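Local coordinates for MutT related protein (Methanosarcina mazei, PDB 3GRN) that probably hydrolyses nucleoside diphosphate-linked substrates, as a MutT-related member of the Nudix hydrolase family, at residues A[25-28]-A[32-35]; A[36-41]-A[105-110]; A[75-80]-A[84-89]. One frame throughout, in Å; residues are numbered along the deposited sequence. Where two conformers were deposited one is given.

Interaction 1 (A[25-28]-A[32-35]); sequences LRRS and RTNA
R27 reaches from the end of strand 22-27 across to the loop 32-35, where its NE and NH2 both donate to the backbone carbonyl oxygen of T33. NE lies 3.1 Å from T33 O and NH2 3.0 Å from the same T33 O; both come from one face of the carbonyl plane, and at N-H...O angles of 137° and 140° neither bond is straight. NE also makes a weak bond to N34 O, 3.2 Å away, which lies at the edge of the guanidinium, in its plane. The bend of the arginine chain at chi3 (65°) brings NE and NH2 together onto T33 O, and NE passes 3.6 Å from N34 CB. The third nitrogen, NH1, also pairs with D39 in a salt bridge, in the conformer given for that aspartate, so that a carboxylate probably adds to the hold of the loop carbonyls on the guanidinium. A35 adds backbone contact: its CA-H points to S28 O over 3.5 Å. That carbonyl also accepts from the hydroxyl of S31, inside the turn, while S28 pairs by backbone with G36. The segments belong to the long loop of the antiparallel beta hairpin formed by strands 22-27 and 38-44 of the Nudix fold, pinned to the strand end by R27.

Interaction 2 (A[36-41]-A[105-110]); sequences GKWDLP and HIEYSW
W38 brings CH2 and CZ3 of its indole up to E107 and S109, bridging two strands of the Nudix-fold sheet that are not neighbours: strand 22-27 runs between 38-44 and 105-111. The apolar contacts all involve this ring. CH2 comes within 3.9 Å of E107 CG, and the two side chains cross at about a right angle; CH2 is also 4.0 Å from S109 CB. Between them CZ3 approaches the backbone, 4.1 Å from Y108 C, which sits at the ring's edge near its plane. With CG anti to the carbonyl carbon (chi1 -68°), the indole extends toward the 107-109 backbone, across the intervening strand, where R26 touches it. Among the charged groups, E107 sends its carboxylate to R26, OE2 meeting NE in a salt bridge, and the carboxylate plane is only 20° from that of the indole. The same arginine donates from NH2 to G36 O, and thus its guanidinium ties both segments to the middle strand. Backbone bonds join them to that strand as well, from K37 and D39 on one side and I106 on the other. Polar contact between the segments runs through water, at the H105 end: one water lies 2.7 Å from L40 O and 3.3 Å from H105 NE2.

Interaction 3 (A[75-80]-A[84-89]); sequences QVNFEL and KVIAIV
F78 and V85 form a hydrogen-bonded antiparallel pair, and their side chains lie side by side on the same face of the sheet. V85 CB sits over one face of the phenyl ring in a CH-pi contact, 3.8 Å from the centroid and 16° off the normal, while V85 CG1 comes within 3.6 Å of F78 CZ. The ring is folded back over its partner strand because F78 CG stands between the backbone N and the carbonyl carbon (chi1 55°). L80 adds CD1 against V85 CG2, 4.0 Å apart. Farther along this face V76 CG1 packs 3.7 Å from A87 CB. The pairing itself rests on reciprocal backbone bonds: V85 N to F78 O at 2.7 Å, nearly straight at 171°, F78 N to V85 O, and the same double link between V76 and A87. N77 and I86 are a non-hydrogen-bonded pair facing the other way, and on their face the CG atoms of E79 and K84 meet at 4.1 Å; E79 is paired with K5, and K84 NZ with the hydroxyl of Y7. Outward, helix 124-137 covers the F78 side: Y125 stacks on the F78 ring and F126 touches V76. Replacing this phenyl by an alanine is likely to leave V85 CB without its aromatic cover and open a gap beside Y125. This is a beta hairpin, strands 72-79 and 84-94, whose first strand forms an edge of the mixed Nudix sheet.

From the N terminus, interaction 1 comes first, closing the short turn after strand 22-27. Interaction 2 opens directly afterwards at 36-41, in series with it, and closes a far longer loop when the chain returns at 105-110. Interaction 3, the tight hairpin of 75-80 with 84-89, is nested inside that loop. Interactions 1 and 2 are contiguous, and the centres of these two contacts are about 8 Å apart. Interaction 3 stands at the other edge of the same sheet, its centre about 17 Å from that of interaction 2, yet L80 touches T33 and N34, joining the hairpin end to the loop of interaction 1.

Interaction 1 (A[25-28]-A[32-35])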
# COMPACT_ATOMS: atom_id res chain seq x y z
N LEU A 25 -9.43 -8.38 8.46
CA LEU A 25 -8.45 -8.80 7.45
C LEU A 25 -7.19 -9.23 8.17
O LEU A 25 -6.78 -8.59 9.13
CB LEU A 25 -8.10 -7.60 6.58
CG LEU A 25 -9.23 -6.79 5.96
CD1 LEU A 25 -8.62 -5.61 5.17
CD2 LEU A 25 -10.03 -7.67 5.06
N ARG A 26 -6.56 -10.30 7.70
CA ARG A 26 -5.28 -10.72 8.29
C ARG A 26 -4.12 -10.22 7.47
O ARG A 26 -4.07 -10.48 6.28
CB ARG A 26 -5.22 -12.24 8.44
CG ARG A 26 -3.98 -12.67 9.20
CD ARG A 26 -4.08 -14.05 9.77
NE ARG A 26 -3.64 -15.07 8.84
CZ ARG A 26 -2.37 -15.43 8.63
NH1 ARG A 26 -2.11 -16.38 7.75
NH2 ARG A 26 -1.36 -14.85 9.27
N ARG A 27 -3.16 -9.56 8.11
CA ARG A 27 -2.06 -8.87 7.46
C ARG A 27 -1.03 -9.86 6.90
O ARG A 27 -0.84 -10.93 7.47
CB ARG A 27 -1.36 -7.94 8.45
CG ARG A 27 -2.25 -6.81 8.97
CD ARG A 27 -1.56 -5.99 10.08
NE ARG A 27 -0.37 -5.26 9.61
CZ ARG A 27 -0.39 -4.09 8.97
NH1 ARG A 27 -1.55 -3.50 8.69
NH2 ARG A 27 0.74 -3.52 8.58
N SER A 28 -0.39 -9.49 5.79
CA SER A 28 0.62 -10.35 5.18
C SER A 28 1.89 -10.42 6.04
O SER A 28 2.14 -9.52 6.86
CB SER A 28 0.98 -9.89 3.78
OG SER A 28 1.75 -8.70 3.82
N ARG A 32 5.95 -4.60 7.44
CA ARG A 32 6.91 -4.02 8.38
C ARG A 32 6.38 -3.98 9.82
O ARG A 32 7.12 -4.25 10.77
CB ARG A 32 7.30 -2.61 7.89
CG ARG A 32 8.13 -1.80 8.86
CD ARG A 32 8.40 -0.41 8.30
NE ARG A 32 9.57 0.21 8.91
CZ ARG A 32 10.83 -0.01 8.53
NH1 ARG A 32 11.10 -0.85 7.54
NH2 ARG A 32 11.83 0.62 9.15
N THR A 33 5.09 -3.67 9.97
CA THR A 33 4.42 -3.57 11.27
C THR A 33 3.34 -4.65 11.38
O THR A 33 2.65 -4.94 10.39
CB THR A 33 3.75 -2.17 11.45
OG1 THR A 33 2.67 -2.03 10.52
CG2 THR A 33 4.76 -1.04 11.20
N ASN A 34 3.20 -5.26 12.56
CA ASN A 34 2.11 -6.23 12.83
C ASN A 34 1.91 -7.32 11.78
O ASN A 34 0.78 -7.67 11.44
CB ASN A 34 0.76 -5.51 13.03
CG ASN A 34 0.51 -5.08 14.46
OD1 ASN A 34 0.79 -5.81 15.41
ND2 ASN A 34 -0.06 -3.89 14.61
N ALA A 35 3.02 -7.86 11.28
CA ALA A 35 2.99 -8.87 10.23
C ALA A 35 2.20 -10.11 10.69
O ALA A 35 2.37 -10.57 11.80
CB ALA A 35 4.41 -9.25 9.85

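Interaction 2 (A[36-41]-A[105-110])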
# COMPACT_ATOMS: atom_id res chain seq x y z
N GLY A 36 1.29 -10.58 9.86
CA GLY A 36 0.52 -11.78 10.21
C GLY A 36 -0.69 -11.66 11.11
O GLY A 36 -1.40 -12.64 11.29
N LYS A 37 -0.93 -10.47 11.68
CA LYS A 37 -2.03 -10.29 12.65
C LYS A 37 -3.35 -9.83 12.00
O LYS A 37 -3.33 -9.23 10.93
CB LYS A 37 -1.61 -9.33 13.76
CG LYS A 37 -0.43 -9.82 14.61
CD LYS A 37 -0.38 -9.12 15.97
CE LYS A 37 0.67 -9.75 16.91
NZ LYS A 37 2.09 -9.61 16.42
N TRP A 38 -4.48 -10.11 12.65
CA TRP A 38 -5.80 -9.58 12.24
C TRP A 38 -5.90 -8.04 12.45
O TRP A 38 -5.28 -7.50 13.36
CB TRP A 38 -6.93 -10.31 12.96
CG TRP A 38 -7.03 -11.72 12.52
CD1 TRP A 38 -6.41 -12.81 13.08
CD2 TRP A 38 -7.75 -12.21 11.38
NE1 TRP A 38 -6.72 -13.95 12.36
CE2 TRP A 38 -7.54 -13.61 11.32
CE3 TRP A 38 -8.56 -11.61 10.40
CZ2 TRP A 38 -8.11 -14.41 10.32
CZ3 TRP A 38 -9.12 -12.41 9.42
CH2 TRP A 38 -8.89 -13.79 9.39
N ASP A 39 -6.65 -7.36 11.57
CA ASP A 39 -6.72 -5.90 11.50
C ASP A 39 -8.10 -5.48 10.95
O ASP A 39 -8.83 -6.31 10.41
CB ASP A 39 -5.60 -5.41 10.56
CG ASP A 39 -5.10 -4.01 10.90
OD1 ASP A 39 -5.79 -3.27 11.62
OD2 ASP A 39 -4.00 -3.62 10.43
N LEU A 40 -8.43 -4.20 11.07
CA LEU A 40 -9.60 -3.66 10.38
C LEU A 40 -9.10 -3.11 9.06
O LEU A 40 -7.90 -2.75 8.96
CB LEU A 40 -10.24 -2.53 11.19
CG LEU A 40 -10.99 -2.84 12.48
CD1 LEU A 40 -11.48 -1.55 13.11
CD2 LEU A 40 -12.19 -3.74 12.19
N PRO A 41 -10.00 -2.97 8.07
CA PRO A 41 -9.63 -2.23 6.85
C PRO A 41 -9.27 -0.80 7.20
O PRO A 41 -9.94 -0.20 8.03
CB PRO A 41 -10.93 -2.24 6.03
CG PRO A 41 -11.69 -3.37 6.54
CD PRO A 41 -11.38 -3.49 7.99
N HIS A 105 -2.84 -8.14 2.59
CA HIS A 105 -3.58 -9.07 3.43
C HIS A 105 -3.72 -10.45 2.82
O HIS A 105 -3.81 -10.58 1.60
CB HIS A 105 -4.97 -8.54 3.79
CG HIS A 105 -4.95 -7.25 4.54
ND1 HIS A 105 -5.12 -6.03 3.92
CD2 HIS A 105 -4.79 -6.98 5.86
CE1 HIS A 105 -5.06 -5.06 4.83
NE2 HIS A 105 -4.87 -5.62 6.01
N ILE A 106 -3.73 -11.48 3.66
CA ILE A 106 -3.77 -12.87 3.16
C ILE A 106 -5.12 -13.57 3.25
O ILE A 106 -5.40 -14.50 2.49
CB ILE A 106 -2.67 -13.76 3.79
CG1 ILE A 106 -2.65 -13.63 5.32
CG2 ILE A 106 -1.31 -13.45 3.15
CD1 ILE A 106 -1.23 -13.73 5.89
N GLU A 107 -5.95 -13.12 4.18
CA GLU A 107 -7.31 -13.61 4.30
C GLU A 107 -8.24 -12.60 4.95
O GLU A 107 -7.80 -11.59 5.49
CB GLU A 107 -7.39 -14.95 5.04
CG GLU A 107 -6.67 -15.00 6.36
CD GLU A 107 -6.35 -16.43 6.80
OE1 GLU A 107 -7.05 -17.37 6.34
OE2 GLU A 107 -5.41 -16.61 7.59
N TYR A 108 -9.53 -12.89 4.87
CA TYR A 108 -10.53 -12.06 5.52
C TYR A 108 -11.56 -12.94 6.19
O TYR A 108 -11.65 -14.12 5.89
CB TYR A 108 -11.21 -11.10 4.53
CG TYR A 108 -12.11 -11.79 3.53
CD1 TYR A 108 -13.46 -12.03 3.82
CD2 TYR A 108 -11.60 -12.24 2.31
CE1 TYR A 108 -14.29 -12.68 2.91
CE2 TYR A 108 -12.42 -12.88 1.39
CZ TYR A 108 -13.77 -13.11 1.70
OH TYR A 108 -14.61 -13.74 0.81
N SER A 109 -12.35 -12.31 7.05
CA SER A 109 -13.40 -12.99 7.78
C SER A 109 -14.42 -11.98 8.24
O SER A 109 -14.06 -10.85 8.62
CB SER A 109 -12.82 -13.75 8.97
OG SER A 109 -13.82 -14.52 9.60
N TRP A 110 -15.68 -12.39 8.18
CA TRP A 110 -16.80 -11.62 8.71
C TRP A 110 -17.09 -12.17 10.10
O TRP A 110 -17.57 -13.29 10.25
CB TRP A 110 -18.03 -11.75 7.80
CG TRP A 110 -17.87 -11.19 6.42
CD1 TRP A 110 -17.53 -11.88 5.28
CD2 TRP A 110 -18.04 -9.82 6.02
NE1 TRP A 110 -17.47 -11.01 4.20
CE2 TRP A 110 -17.79 -9.75 4.63
CE3 TRP A 110 -18.38 -8.64 6.71
CZ2 TRP A 110 -17.87 -8.55 3.91
CZ3 TRP A 110 -18.46 -7.45 5.99
CH2 TRP A 110 -18.21 -7.41 4.60
O HOH W 1 -5.69 -2.80 7.42

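Interaction 3 (A[75-80]-A[84-89])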
# COMPACT_ATOMS: atom_id res chain seq x y z
N GLN A 75 -12.23 6.07 18.41
CA GLN A 75 -10.79 6.34 18.36
C GLN A 75 -10.05 5.13 18.88
O GLN A 75 -10.49 4.54 19.87
CB GLN A 75 -10.53 7.56 19.28
CG GLN A 75 -9.10 7.87 19.67
CD GLN A 75 -8.62 7.12 20.90
OE1 GLN A 75 -7.46 6.72 20.96
NE2 GLN A 75 -9.50 6.92 21.89
N VAL A 76 -8.91 4.79 18.28
CA VAL A 76 -8.00 3.85 18.90
C VAL A 76 -6.59 4.44 18.78
O VAL A 76 -6.24 5.01 17.75
CB VAL A 76 -8.11 2.40 18.32
CG1 VAL A 76 -7.68 2.35 16.89
CG2 VAL A 76 -7.29 1.44 19.12
N ASN A 77 -5.82 4.36 19.87
CA ASN A 77 -4.43 4.83 19.89
C ASN A 77 -3.52 3.66 20.29
O ASN A 77 -3.87 2.90 21.20
CB ASN A 77 -4.24 5.96 20.92
CG ASN A 77 -5.11 7.17 20.66
OD1 ASN A 77 -5.33 7.57 19.52
ND2 ASN A 77 -5.59 7.78 21.74
N PHE A 78 -2.37 3.53 19.64
CA PHE A 78 -1.44 2.47 20.04
C PHE A 78 -0.02 2.82 19.62
O PHE A 78 0.20 3.54 18.62
CB PHE A 78 -1.84 1.09 19.47
CG PHE A 78 -2.03 1.05 17.98
CD1 PHE A 78 -1.00 0.65 17.14
CD2 PHE A 78 -3.28 1.39 17.41
CE1 PHE A 78 -1.18 0.61 15.75
CE2 PHE A 78 -3.47 1.34 16.04
CZ PHE A 78 -2.41 0.95 15.20
N GLU A 79 0.93 2.28 20.39
CA GLU A 79 2.33 2.52 20.12
C GLU A 79 2.96 1.36 19.33
O GLU A 79 2.75 0.18 19.63
CB GLU A 79 3.07 2.75 21.44
CG GLU A 79 4.55 3.07 21.28
CD GLU A 79 5.23 3.45 22.59
OE1 GLU A 79 4.68 3.16 23.68
OE2 GLU A 79 6.32 4.04 22.53
N LEU A 80 3.74 1.71 18.32
CA LEU A 80 4.55 0.71 17.62
C LEU A 80 6.01 1.05 17.89
O LEU A 80 6.31 2.09 18.48
CB LEU A 80 4.27 0.75 16.13
CG LEU A 80 2.83 0.44 15.69
CD1 LEU A 80 2.67 0.66 14.18
CD2 LEU A 80 2.44 -0.99 16.06
N LYS A 84 3.93 6.27 17.07
CA LYS A 84 2.65 6.14 17.79
C LYS A 84 1.52 6.42 16.82
O LYS A 84 1.58 7.39 16.06
CB LYS A 84 2.58 7.12 18.96
CG LYS A 84 3.68 6.84 20.05
CD LYS A 84 3.51 7.70 21.30
CE LYS A 84 2.56 7.05 22.31
NZ LYS A 84 2.23 7.91 23.49
N VAL A 85 0.49 5.60 16.86
CA VAL A 85 -0.62 5.73 15.95
C VAL A 85 -1.84 6.33 16.66
O VAL A 85 -2.22 5.92 17.76
CB VAL A 85 -0.94 4.37 15.31
CG1 VAL A 85 -2.17 4.47 14.42
CG2 VAL A 85 0.30 3.85 14.51
N ILE A 86 -2.42 7.35 16.06
CA ILE A 86 -3.70 7.88 16.50
C ILE A 86 -4.64 7.52 15.36
O ILE A 86 -4.47 8.01 14.23
CB ILE A 86 -3.71 9.41 16.62
CG1 ILE A 86 -2.75 9.91 17.71
CG2 ILE A 86 -5.14 9.91 16.91
CD1 ILE A 86 -2.32 11.37 17.50
N ALA A 87 -5.62 6.68 15.65
CA ALA A 87 -6.48 6.17 14.58
C ALA A 87 -7.95 6.52 14.82
O ALA A 87 -8.46 6.39 15.94
CB ALA A 87 -6.32 4.70 14.42
N ILE A 88 -8.60 6.98 13.76
CA ILE A 88 -10.01 7.33 13.83
C ILE A 88 -10.79 6.25 13.10
O ILE A 88 -10.44 5.85 11.97
CB ILE A 88 -10.30 8.77 13.28
CG1 ILE A 88 -9.53 9.83 14.09
CG2 ILE A 88 -11.78 9.09 13.38
CD1 ILE A 88 -8.14 10.13 13.59
N VAL A 89 -11.85 5.75 13.76
CA VAL A 89 -12.62 4.63 13.23
C VAL A 89 -13.94 5.19 12.70
O VAL A 89 -14.64 5.93 13.40
CB VAL A 89 -12.89 3.54 14.29
CG1 VAL A 89 -13.66 2.42 13.65
CG2 VAL A 89 -11.57 2.99 14.89